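Local coordinates for protein endoglucanase A (Clostridium acetobutylicum, PDB 3IK2) that probably hydrolyses internal beta-1,4-glucosidic bonds of cellulose-like polysaccharides, acting as a family 44 endoglucanase with a calcium-binding TIM-like barrel, at residues A[231-236]-A[325-330]; A[239-244]-A[252-257]; A[401-404]-A[410-413]; A[430-435]-A[440-445]. All blocks are in the same frame, centred on the assembly; numbering follows the deposited sequence.

Overall arrangement
The four contacts form two pairs, one around the barrel and the other at the mixed sheet. Contacts 1 and 2 belong to the helices and loops around the closed eight-stranded parallel barrel. Their centres are 12 Å apart, and a probable hydrogen bond from I252 N to F232 O (3.3 Å) ties them together. Contacts 3 and 4, with centres 9 Å apart, lie at the nine-stranded mixed sheet, where Y412 packs against S432. Between contacts 2 and 3 the centres are about 40 Å apart. E48, D144, D147 and S149, which bind calcium, belong to none of these segments; glycerol molecules, probably from the crystallisation liquor, lie near W327 of contact 1 and N404 of contact 3.

Contact 1: A[231-236]-A[325-330]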
loop_
_atom_site.group_PDB
_atom_site.type_symbol
_atom_site.label_atom_id
_atom_site.label_comp_id
_atom_site.label_asym_id
_atom_site.label_seq_id
_atom_site.Cartn_x
_atom_site.Cartn_y
_atom_site.Cartn_z
ATOM N N ALA A 231 -2.620 -16.517 -1.145
ATOM C CA ALA A 231 -4.028 -16.086 -1.273
ATOM C C ALA A 231 -4.402 -15.641 -2.661
ATOM O O ALA A 231 -5.549 -15.815 -3.066
ATOM C CB ALA A 231 -4.362 -14.974 -0.265
ATOM N N PHE A 232 -3.469 -15.026 -3.386
ATOM C CA PHE A 232 -3.711 -14.635 -4.795
ATOM C C PHE A 232 -3.983 -15.871 -5.636
ATOM O O PHE A 232 -4.689 -15.811 -6.651
ATOM C CB PHE A 232 -2.479 -13.968 -5.447
ATOM C CG PHE A 232 -1.928 -12.765 -4.717
ATOM C CD1 PHE A 232 -0.721 -12.189 -5.155
ATOM C CD2 PHE A 232 -2.591 -12.190 -3.604
ATOM C CE1 PHE A 232 -0.179 -11.066 -4.500
ATOM C CE2 PHE A 232 -2.046 -11.078 -2.943
ATOM C CZ PHE A 232 -0.834 -10.517 -3.389
ATOM N N ASN A 233 -3.363 -16.974 -5.224
ATOM C CA ASN A 233 -3.199 -18.154 -6.061
ATOM C C ASN A 233 -4.455 -19.011 -5.928
ATOM O O ASN A 233 -5.274 -19.082 -6.859
ATOM C CB ASN A 233 -1.877 -18.861 -5.654
ATOM C CG ASN A 233 -1.583 -20.156 -6.438
ATOM O OD1 ASN A 233 -0.712 -20.951 -6.029
ATOM N ND2 ASN A 233 -2.276 -20.369 -7.537
ATOM N N ASP A 234 -4.646 -19.598 -4.749
ATOM C CA ASP A 234 -5.775 -20.487 -4.506
ATOM C C ASP A 234 -6.502 -20.145 -3.208
ATOM O O ASP A 234 -7.107 -21.004 -2.558
ATOM C CB ASP A 234 -5.324 -21.961 -4.556
ATOM C CG ASP A 234 -4.242 -22.309 -3.540
ATOM O OD1 ASP A 234 -3.809 -23.474 -3.529
ATOM O OD2 ASP A 234 -3.793 -21.452 -2.753
ATOM N N PHE A 235 -6.481 -18.849 -2.875
ATOM C CA PHE A 235 -7.069 -18.318 -1.626
ATOM C C PHE A 235 -6.600 -19.099 -0.395
ATOM O O PHE A 235 -7.402 -19.460 0.488
ATOM C CB PHE A 235 -8.594 -18.206 -1.727
ATOM C CG PHE A 235 -9.214 -17.236 -0.726
ATOM C CD1 PHE A 235 -8.694 -15.947 -0.554
ATOM C CD2 PHE A 235 -10.305 -17.621 0.039
ATOM C CE1 PHE A 235 -9.280 -15.035 0.356
ATOM C CE2 PHE A 235 -10.885 -16.729 0.969
ATOM C CZ PHE A 235 -10.365 -15.445 1.130
ATOM N N ASN A 236 -5.278 -19.342 -0.353
ATOM C CA ASN A 236 -4.600 -20.035 0.756
ATOM C C ASN A 236 -5.162 -21.465 0.975
ATOM O O ASN A 236 -5.647 -21.811 2.074
ATOM C CB ASN A 236 -4.699 -19.177 2.034
ATOM C CG ASN A 236 -3.700 -19.588 3.113
ATOM O OD1 ASN A 236 -2.626 -20.093 2.814
ATOM N ND2 ASN A 236 -4.044 -19.342 4.375
ATOM N N CYS A 325 5.727 -20.686 -9.012
ATOM C CA CYS A 325 4.641 -19.921 -9.624
ATOM C C CYS A 325 5.155 -18.812 -10.560
ATOM O O CYS A 325 4.685 -17.673 -10.495
ATOM C CB CYS A 325 3.697 -19.368 -8.542
ATOM S SG CYS A 325 3.196 -20.600 -7.327
ATOM N N LYS A 326 6.113 -19.171 -11.421
ATOM C CA LYS A 326 6.698 -18.271 -12.414
ATOM C C LYS A 326 5.628 -17.619 -13.231
ATOM O O LYS A 326 5.795 -16.479 -13.675
ATOM C CB LYS A 326 7.643 -19.011 -13.390
ATOM C CG LYS A 326 9.006 -19.258 -12.841
ATOM C CD LYS A 326 9.863 -20.162 -13.722
ATOM C CE LYS A 326 10.938 -20.805 -12.854
ATOM N NZ LYS A 326 11.719 -19.714 -12.107
ATOM N N TRP A 327 4.527 -18.337 -13.437
ATOM C CA TRP A 327 3.400 -17.785 -14.195
ATOM C C TRP A 327 2.808 -16.493 -13.585
ATOM O O TRP A 327 2.174 -15.695 -14.316
ATOM C CB TRP A 327 2.302 -18.835 -14.398
ATOM C CG TRP A 327 1.827 -19.464 -13.106
ATOM C CD1 TRP A 327 2.260 -20.632 -12.568
ATOM C CD2 TRP A 327 0.850 -18.935 -12.183
ATOM N NE1 TRP A 327 1.617 -20.879 -11.389
ATOM C CE2 TRP A 327 0.747 -19.850 -11.122
ATOM C CE3 TRP A 327 0.060 -17.769 -12.147
ATOM C CZ2 TRP A 327 -0.120 -19.646 -10.029
ATOM C CZ3 TRP A 327 -0.796 -17.578 -11.065
ATOM C CH2 TRP A 327 -0.889 -18.519 -10.032
ATOM N N GLY A 328 2.997 -16.303 -12.274
ATOM C CA GLY A 328 2.430 -15.152 -11.554
ATOM C C GLY A 328 3.341 -13.936 -11.409
ATOM O O GLY A 328 2.990 -12.957 -10.724
ATOM N N LEU A 329 4.528 -14.015 -12.020
ATOM C CA LEU A 329 5.515 -12.939 -11.974
ATOM C C LEU A 329 5.936 -12.546 -13.411
ATOM O O LEU A 329 5.997 -13.402 -14.277
ATOM C CB LEU A 329 6.727 -13.347 -11.134
ATOM C CG LEU A 329 6.498 -13.566 -9.628
ATOM C CD1 LEU A 329 7.834 -13.955 -8.872
ATOM C CD2 LEU A 329 5.799 -12.360 -8.949
ATOM N N PRO A 330 6.198 -11.250 -13.675
ATOM C CA PRO A 330 6.205 -10.146 -12.719
ATOM C C PRO A 330 4.801 -9.813 -12.218
ATOM O O PRO A 330 3.855 -9.887 -12.979
ATOM C CB PRO A 330 6.797 -8.990 -13.539
ATOM C CG PRO A 330 6.357 -9.280 -14.949
ATOM C CD PRO A 330 6.559 -10.787 -15.028
#
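N233 meets the indole of W327 at the rim of the six-membered ring, the two side chains roughly perpendicular. The amide nitrogen ND2 does the touching, 3.4 Å from W327 CZ2 and equally far from W327 CH2, so that it straddles the bond between those two carbons. It sits close to the ring plane, at the edge rather than over a face, while the amide plane is turned 62° from that of the indole. Extension of N233 away from its helix makes this possible: CG lies anti to the backbone N (chi1 179°), which carries the amide across to the loop. The other branch of the amide looks to C325, although the approach is loose, with OD1 4.1 Å from C325 SG.

W327 is steadied from its own side of the contact. The CB of C325 rests over one face of the indole, 3.6 Å above its plane and offset toward the rim, and the 3-10 turn that brings the two residues together is closed by G328 N to C325 O at 2.8 Å. Beyond the segments, the ring of W250 meets the indole with its plane nearly perpendicular. The contact thus joins helix 229-234, which follows barrel strand 220-226, to the loop linking helices 320-324 and 331-342. No hydrogen bond or ring stack crosses it. An amide N-H group against the C-H rim of an aromatic ring probably gains little electrostatically, which makes this a small contact of shape and dispersion.

Contact 2: A[239-244]-A[252-257]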
loop_
_atom_site.group_PDB
_atom_site.type_symbol
_atom_site.label_atom_id
_atom_site.label_comp_id
_atom_site.label_asym_id
_atom_site.label_seq_id
_atom_site.Cartn_x
_atom_site.Cartn_y
_atom_site.Cartn_z
ATOM N N PRO A 239 -10.852 -24.576 0.935
ATOM C CA PRO A 239 -11.522 -25.857 0.716
ATOM C C PRO A 239 -12.429 -25.886 -0.522
ATOM O O PRO A 239 -12.569 -26.947 -1.124
ATOM C CB PRO A 239 -12.328 -26.074 2.015
ATOM C CG PRO A 239 -12.366 -24.716 2.693
ATOM C CD PRO A 239 -11.116 -24.036 2.285
ATOM N N ASP A 240 -13.034 -24.757 -0.905
ATOM C CA ASP A 240 -13.894 -24.739 -2.087
ATOM C C ASP A 240 -13.193 -24.314 -3.400
ATOM O O ASP A 240 -13.836 -24.251 -4.439
ATOM C CB ASP A 240 -15.152 -23.888 -1.845
ATOM C CG ASP A 240 -14.850 -22.387 -1.734
ATOM O OD1 ASP A 240 -13.798 -22.011 -1.239
ATOM O OD2 ASP A 240 -15.696 -21.570 -2.110
ATOM N N TRP A 241 -11.884 -24.048 -3.353
ATOM C CA TRP A 241 -11.190 -23.539 -4.545
ATOM C C TRP A 241 -11.285 -24.492 -5.759
ATOM O O TRP A 241 -11.624 -24.057 -6.860
ATOM C CB TRP A 241 -9.749 -23.101 -4.251
ATOM C CG TRP A 241 -9.018 -22.704 -5.495
ATOM C CD1 TRP A 241 -7.894 -23.310 -6.026
ATOM C CD2 TRP A 241 -9.354 -21.630 -6.395
ATOM N NE1 TRP A 241 -7.524 -22.667 -7.184
ATOM C CE2 TRP A 241 -8.391 -21.634 -7.429
ATOM C CE3 TRP A 241 -10.387 -20.668 -6.430
ATOM C CZ2 TRP A 241 -8.421 -20.719 -8.495
ATOM C CZ3 TRP A 241 -10.424 -19.771 -7.489
ATOM C CH2 TRP A 241 -9.434 -19.802 -8.506
ATOM N N SER A 242 -11.031 -25.782 -5.537
ATOM C CA SER A 242 -11.148 -26.798 -6.598
ATOM C C SER A 242 -12.462 -26.766 -7.354
ATOM O O SER A 242 -12.478 -26.829 -8.571
ATOM C CB SER A 242 -10.918 -28.206 -6.042
ATOM O OG SER A 242 -9.517 -28.446 -6.030
ATOM N N SER A 243 -13.561 -26.656 -6.623
ATOM C CA SER A 243 -14.881 -26.600 -7.238
ATOM C C SER A 243 -15.283 -25.261 -7.889
ATOM O O SER A 243 -16.266 -25.210 -8.645
ATOM C CB SER A 243 -15.929 -27.026 -6.218
ATOM O OG SER A 243 -15.990 -26.112 -5.152
ATOM N N VAL A 244 -14.577 -24.172 -7.606
ATOM C CA VAL A 244 -14.945 -22.902 -8.224
ATOM C C VAL A 244 -13.871 -22.452 -9.233
ATOM O O VAL A 244 -14.056 -21.474 -9.948
ATOM C CB VAL A 244 -15.279 -21.752 -7.171
ATOM C CG1 VAL A 244 -16.300 -22.231 -6.157
ATOM C CG2 VAL A 244 -14.027 -21.232 -6.466
ATOM N N ILE A 252 -7.409 -14.551 -8.004
ATOM C CA ILE A 252 -7.588 -13.164 -8.481
ATOM C C ILE A 252 -8.576 -13.016 -9.648
ATOM O O ILE A 252 -9.407 -12.096 -9.645
ATOM C CB ILE A 252 -6.189 -12.423 -8.711
ATOM C CG1 ILE A 252 -5.603 -11.975 -7.345
ATOM C CG2 ILE A 252 -6.330 -11.243 -9.718
ATOM C CD1 ILE A 252 -4.179 -11.426 -7.350
ATOM N N ASP A 253 -8.495 -13.925 -10.628
ATOM C CA ASP A 253 -9.442 -14.008 -11.766
ATOM C C ASP A 253 -10.876 -14.338 -11.301
ATOM O O ASP A 253 -11.816 -13.694 -11.683
ATOM C CB ASP A 253 -8.991 -15.101 -12.765
ATOM C CG ASP A 253 -7.684 -14.755 -13.473
ATOM O OD1 ASP A 253 -7.276 -13.574 -13.444
ATOM O OD2 ASP A 253 -7.062 -15.675 -14.062
ATOM N N TYR A 254 -11.011 -15.364 -10.476
ATOM C CA TYR A 254 -12.277 -15.712 -9.865
ATOM C C TYR A 254 -12.866 -14.500 -9.176
ATOM O O TYR A 254 -14.061 -14.212 -9.337
ATOM C CB TYR A 254 -12.097 -16.845 -8.857
ATOM C CG TYR A 254 -13.304 -17.092 -7.937
ATOM C CD1 TYR A 254 -14.386 -17.870 -8.345
ATOM C CD2 TYR A 254 -13.344 -16.540 -6.647
ATOM C CE1 TYR A 254 -15.501 -18.074 -7.472
ATOM C CE2 TYR A 254 -14.408 -16.753 -5.791
ATOM C CZ TYR A 254 -15.475 -17.520 -6.202
ATOM O OH TYR A 254 -16.499 -17.700 -5.314
ATOM N N TYR A 255 -12.041 -13.829 -8.375
ATOM C CA TYR A 255 -12.514 -12.725 -7.565
ATOM C C TYR A 255 -12.947 -11.541 -8.430
ATOM O O TYR A 255 -14.047 -11.025 -8.233
ATOM C CB TYR A 255 -11.459 -12.303 -6.527
ATOM C CG TYR A 255 -11.924 -11.144 -5.646
ATOM C CD1 TYR A 255 -12.824 -11.349 -4.603
ATOM C CD2 TYR A 255 -11.453 -9.850 -5.868
ATOM C CE1 TYR A 255 -13.248 -10.297 -3.797
ATOM C CE2 TYR A 255 -11.867 -8.784 -5.077
ATOM C CZ TYR A 255 -12.758 -9.017 -4.035
ATOM O OH TYR A 255 -13.164 -7.962 -3.258
ATOM N N LEU A 256 -12.106 -11.155 -9.402
ATOM C CA LEU A 256 -12.414 -10.046 -10.337
ATOM C C LEU A 256 -13.624 -10.292 -11.196
ATOM O O LEU A 256 -14.506 -9.434 -11.324
ATOM C CB LEU A 256 -11.209 -9.695 -11.222
ATOM C CG LEU A 256 -9.979 -9.007 -10.588
ATOM C CD1 LEU A 256 -8.831 -9.092 -11.562
ATOM C CD2 LEU A 256 -10.238 -7.542 -10.198
ATOM N N ASP A 257 -13.669 -11.481 -11.783
ATOM C CA ASP A 257 -14.791 -11.882 -12.610
ATOM C C ASP A 257 -16.107 -11.816 -11.820
ATOM O O ASP A 257 -17.118 -11.278 -12.299
ATOM C CB ASP A 257 -14.556 -13.293 -13.171
ATOM C CG ASP A 257 -15.500 -13.624 -14.339
ATOM O OD1 ASP A 257 -15.983 -12.703 -15.036
ATOM O OD2 ASP A 257 -15.772 -14.824 -14.548
#
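The carbonyl oxygen D240 O is gripped twice from within its own turn: S243 OG donates to D240 O at 2.9 Å, tilted 30° from the carbonyl plane, and the backbone N of V244 adds a weak bond. V244 N also bonds to W241 O; these bonds shape the start of the weakly bonded helix 241-245, in which V244 faces Y254. Its CG2 methyl lies over one face of the tyrosine ring, 4.0 Å from the centroid and 26° off the normal, in a CH-pi contact offset toward CE1. W241 and V244 thus lie on a short helix packed against helix 251-266, one of the helices outside the parallel barrel, with C198 of helix 198-215 touching W241, V244 and Y254 alike. W241 approaches Y254 nearer the backbone, at CB: its CZ3 is 3.6 Å from Y254 CB, which lies in the plane of the indole at its edge. The two aromatic side chains run antiparallel alongside one another. Each has CG anti to its own backbone nitrogen (chi1 175° for W241, 168° for Y254), an extension that takes both groups toward the interface between the helices. D240 anchors the same turn elsewhere, its carboxylate bonding to the backbone nitrogens of C198 and S199.

Contact 3: A[401-404]-A[410-413]; sequences LYNN and SKYG
The last turn of helix 393-403 folds onto the loop leading into strand 415-421, and Y402 and Y412 form a T-shaped pair across this junction. The two side chains extend together in one direction, yet their planes are 73° apart: the edge of Y402 is turned to the face of Y412. CD1 of Y402 does the touching, 3.7 Å from Y412 CG, with the centroids 5.1 Å apart. At the backbone, Y412 N donates to Y402 O; although short at 2.7 Å, the bond is weak, bent to 130° at the hydrogen. K411 CA adds a C-H...O contact to the same oxygen.

The amide of N403 meets K411 on its side chain, at CB. With CG anti to its carbonyl carbon (chi1 -61°), its OD1 reaches 3.2 Å from K411 CB and accepts a hydrogen bond from a water at 2.6 Å, which donates weakly to Y412 O. Farther out, Y402 OH bonds to A368 O, while the Y412 side chain touches Y430, S432 and I444 of the mixed sheet. Across these two segments the polar links are one weak direct bond and a water bridge with a weak leg, so ring packing probably contributes much of the contact.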
loop_
_atom_site.group_PDB
_atom_site.type_symbol
_atom_site.label_atom_id
_atom_site.label_comp_id
_atom_site.label_asym_id
_atom_site.label_seq_id
_atom_site.Cartn_x
_atom_site.Cartn_y
_atom_site.Cartn_z
ATOM N N LEU A 401 12.562 11.728 -0.645
ATOM C CA LEU A 401 13.219 11.881 -1.938
ATOM C C LEU A 401 12.216 12.230 -3.027
ATOM O O LEU A 401 12.529 12.968 -3.940
ATOM C CB LEU A 401 14.013 10.630 -2.335
ATOM C CG LEU A 401 14.886 10.817 -3.587
ATOM C CD1 LEU A 401 16.033 11.781 -3.300
ATOM C CD2 LEU A 401 15.397 9.487 -4.152
ATOM N N TYR A 402 11.009 11.691 -2.924
ATOM C CA TYR A 402 9.978 12.009 -3.883
ATOM C C TYR A 402 9.323 13.370 -3.673
ATOM O O TYR A 402 9.254 14.157 -4.624
ATOM C CB TYR A 402 8.945 10.878 -3.957
ATOM C CG TYR A 402 9.456 9.712 -4.770
ATOM C CD1 TYR A 402 9.175 9.623 -6.135
ATOM C CD2 TYR A 402 10.269 8.732 -4.186
ATOM C CE1 TYR A 402 9.670 8.555 -6.899
ATOM C CE2 TYR A 402 10.782 7.642 -4.955
ATOM C CZ TYR A 402 10.474 7.584 -6.312
ATOM O OH TYR A 402 10.944 6.540 -7.074
ATOM N N ASN A 403 8.887 13.656 -2.440
ATOM C CA ASN A 403 7.965 14.782 -2.162
ATOM C C ASN A 403 8.390 15.811 -1.115
ATOM O O ASN A 403 7.649 16.720 -0.776
ATOM C CB ASN A 403 6.586 14.250 -1.793
ATOM C CG ASN A 403 5.981 13.448 -2.903
ATOM O OD1 ASN A 403 5.816 13.959 -4.005
ATOM N ND2 ASN A 403 5.692 12.168 -2.638
ATOM N N ASN A 404 9.587 15.668 -0.602
ATOM C CA ASN A 404 10.132 16.724 0.217
ATOM C C ASN A 404 11.644 16.608 0.227
ATOM O O ASN A 404 12.251 16.469 1.266
ATOM C CB ASN A 404 9.536 16.669 1.622
ATOM C CG ASN A 404 9.973 17.832 2.477
ATOM O OD1 ASN A 404 10.361 18.875 1.965
ATOM N ND2 ASN A 404 9.894 17.663 3.789
ATOM N N SER A 410 8.880 20.629 -2.104
ATOM C CA SER A 410 8.941 20.449 -3.558
ATOM C C SER A 410 8.736 18.957 -3.834
ATOM O O SER A 410 9.243 18.090 -3.100
ATOM C CB SER A 410 10.298 20.851 -4.152
ATOM O OG SER A 410 10.678 22.165 -3.836
ATOM N N LYS A 411 8.007 18.657 -4.889
ATOM C CA LYS A 411 7.645 17.280 -5.128
ATOM C C LYS A 411 7.926 16.766 -6.527
ATOM O O LYS A 411 8.168 17.530 -7.462
ATOM C CB LYS A 411 6.184 17.047 -4.760
ATOM C CG LYS A 411 5.213 18.013 -5.357
ATOM C CD LYS A 411 3.925 17.907 -4.598
ATOM C CE LYS A 411 2.735 17.942 -5.537
ATOM N NZ LYS A 411 2.665 19.223 -6.290
ATOM N N TYR A 412 7.921 15.453 -6.623
ATOM C CA TYR A 412 8.021 14.712 -7.866
ATOM C C TYR A 412 6.881 15.094 -8.829
ATOM O O TYR A 412 5.868 15.669 -8.405
ATOM C CB TYR A 412 8.022 13.210 -7.520
ATOM C CG TYR A 412 8.562 12.346 -8.627
ATOM C CD1 TYR A 412 9.873 12.482 -9.051
ATOM C CD2 TYR A 412 7.747 11.422 -9.272
ATOM C CE1 TYR A 412 10.376 11.727 -10.086
ATOM C CE2 TYR A 412 8.250 10.643 -10.310
ATOM C CZ TYR A 412 9.568 10.796 -10.694
ATOM O OH TYR A 412 10.078 10.046 -11.717
ATOM N N GLY A 413 7.046 14.808 -10.118
ATOM C CA GLY A 413 6.016 15.116 -11.127
ATOM C C GLY A 413 4.799 14.197 -11.035
ATOM O O GLY A 413 4.845 13.186 -10.376
HETATM O O HOH W 1 4.264 13.826 -6.110
#

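Contact 4: A[430-435]-A[440-445]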
loop_
_atom_site.group_PDB
_atom_site.type_symbol
_atom_site.label_atom_id
_atom_site.label_comp_id
_atom_site.label_asym_id
_atom_site.label_seq_id
_atom_site.Cartn_x
_atom_site.Cartn_y
_atom_site.Cartn_z
ATOM N N TYR A 430 13.646 6.775 -13.086
ATOM C CA TYR A 430 12.263 7.201 -13.314
ATOM C C TYR A 430 12.318 8.665 -13.698
ATOM O O TYR A 430 13.078 9.419 -13.121
ATOM C CB TYR A 430 11.370 6.948 -12.045
ATOM C CG TYR A 430 11.411 5.476 -11.607
ATOM C CD1 TYR A 430 10.661 4.513 -12.274
ATOM C CD2 TYR A 430 12.257 5.044 -10.567
ATOM C CE1 TYR A 430 10.731 3.165 -11.919
ATOM C CE2 TYR A 430 12.313 3.712 -10.193
ATOM C CZ TYR A 430 11.558 2.780 -10.881
ATOM O OH TYR A 430 11.604 1.448 -10.532
ATOM N N ALA A 431 11.544 9.051 -14.697
ATOM C CA ALA A 431 11.406 10.467 -15.068
ATOM C C ALA A 431 9.952 10.858 -15.049
ATOM O O ALA A 431 9.078 10.047 -15.405
ATOM C CB ALA A 431 12.022 10.731 -16.453
ATOM N N SER A 432 9.679 12.085 -14.626
ATOM C CA SER A 432 8.319 12.598 -14.637
ATOM C C SER A 432 8.240 14.058 -15.088
ATOM O O SER A 432 9.186 14.859 -14.920
ATOM C CB SER A 432 7.654 12.462 -13.258
ATOM O OG SER A 432 8.318 13.276 -12.317
ATOM N N VAL A 433 7.083 14.406 -15.633
ATOM C CA VAL A 433 6.809 15.798 -15.962
ATOM C C VAL A 433 5.641 16.228 -15.052
ATOM O O VAL A 433 5.008 15.390 -14.438
ATOM C CB VAL A 433 6.624 15.964 -17.518
ATOM C CG1 VAL A 433 5.725 17.070 -17.848
ATOM C CG2 VAL A 433 7.992 16.162 -18.213
ATOM N N THR A 434 5.403 17.527 -14.921
ATOM C CA THR A 434 4.337 18.053 -14.076
ATOM C C THR A 434 3.322 18.716 -15.020
ATOM O O THR A 434 3.671 19.641 -15.770
ATOM C CB THR A 434 4.916 19.035 -13.016
ATOM O OG1 THR A 434 5.924 18.363 -12.236
ATOM C CG2 THR A 434 3.828 19.587 -12.089
ATOM N N SER A 435 2.086 18.215 -15.004
ATOM C CA SER A 435 1.067 18.571 -16.010
ATOM C C SER A 435 0.738 20.064 -16.123
ATOM O O SER A 435 0.382 20.536 -17.203
ATOM C CB SER A 435 -0.220 17.809 -15.751
ATOM O OG SER A 435 -0.726 18.198 -14.487
ATOM N N LYS A 440 9.777 22.265 -15.736
ATOM C CA LYS A 440 10.584 21.251 -15.042
ATOM C C LYS A 440 10.362 19.746 -15.306
ATOM O O LYS A 440 9.250 19.274 -15.522
ATOM C CB LYS A 440 10.568 21.511 -13.543
ATOM C CG LYS A 440 9.465 20.862 -12.812
ATOM C CD LYS A 440 9.835 20.940 -11.376
ATOM C CE LYS A 440 8.608 20.820 -10.558
ATOM N NZ LYS A 440 9.031 20.596 -9.190
ATOM N N MET A 441 11.460 19.012 -15.225
ATOM C CA MET A 441 11.448 17.570 -15.264
ATOM C C MET A 441 12.132 17.016 -14.020
ATOM O O MET A 441 13.148 17.548 -13.579
ATOM C CB MET A 441 12.140 17.042 -16.530
ATOM C CG MET A 441 12.353 15.543 -16.433
ATOM S SD MET A 441 13.068 14.734 -17.817
ATOM C CE MET A 441 14.324 15.858 -18.369
ATOM N N ASP A 442 11.559 15.947 -13.465
ATOM C CA ASP A 442 12.045 15.331 -12.234
ATOM C C ASP A 442 12.517 13.945 -12.566
ATOM O O ASP A 442 11.842 13.226 -13.303
ATOM C CB ASP A 442 10.956 15.267 -11.167
ATOM C CG ASP A 442 10.679 16.620 -10.552
ATOM O OD1 ASP A 442 11.408 17.044 -9.634
ATOM O OD2 ASP A 442 9.722 17.263 -11.010
ATOM N N ILE A 443 13.704 13.595 -12.068
ATOM C CA ILE A 443 14.283 12.299 -12.372
ATOM C C ILE A 443 14.727 11.662 -11.064
ATOM O O ILE A 443 15.389 12.305 -10.251
ATOM C CB ILE A 443 15.461 12.402 -13.369
ATOM C CG1 ILE A 443 15.061 13.209 -14.608
ATOM C CG2 ILE A 443 15.907 11.026 -13.816
ATOM C CD1 ILE A 443 16.251 13.707 -15.435
ATOM N N ILE A 444 14.333 10.411 -10.856
ATOM C CA ILE A 444 14.906 9.593 -9.777
ATOM C C ILE A 444 15.923 8.651 -10.377
ATOM O O ILE A 444 15.631 7.918 -11.340
ATOM C CB ILE A 444 13.826 8.764 -9.006
ATOM C CG1 ILE A 444 12.731 9.669 -8.465
ATOM C CG2 ILE A 444 14.465 7.929 -7.843
ATOM C CD1 ILE A 444 13.196 10.630 -7.374
ATOM N N VAL A 445 17.128 8.678 -9.810
ATOM C CA VAL A 445 18.212 7.831 -10.274
ATOM C C VAL A 445 18.886 7.219 -9.056
ATOM O O VAL A 445 19.270 7.936 -8.124
ATOM C CB VAL A 445 19.242 8.638 -11.149
ATOM C CG1 VAL A 445 20.314 7.737 -11.665
ATOM C CG2 VAL A 445 18.551 9.246 -12.335
HETATM O O HOH W 2 8.313 17.288 -13.075
#
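Y430 and I444 face each other as a hydrogen-bonded antiparallel pair in the beta hairpin of strands 427-433 and 440-447, part of the large mixed sheet beside the barrel. This inner part is tight. Y430 N donates to I444 O at 2.9 Å and I444 N returns a bond to Y430 O at 2.8 Å; two residues on, S432 and D442 repeat the exchange, and D442 N to S432 O is almost straight, 176° at the hydrogen. Between these pairs the non-hydrogen-bonded A431 and I443 draw close, their CA atoms 4.3 Å apart. A431, I443 and M441 present their side chains to the face that meets I7 of strand 2-15. On the other face the edge of the Y430 ring is turned to I444 CB, and S432 OG lies 3.5 Å from D442 CB, with Y412 packed over this side.

Toward the turn the hold slackens and becomes wet. T434 OG1 stops 4.0 Å from K440 CE, and within the second strand K440 NZ and D442 OD2 form a long salt bridge. D442 OD1 bonds to H506 NE2 of the next strand, 503-510; a chi1 of -74°, with CG beside the backbone N, places the carboxylate, and chi2 of -82° sets the turn of its oxygens. A water bridges S432 O, T434 OG1 and D442 OD2, though which acceptors hold its two hydrogens at once is not settled. It lies 2.5 Å from D442 OD2, 3.2 Å from S432 O and 2.8 Å from T434 OG1.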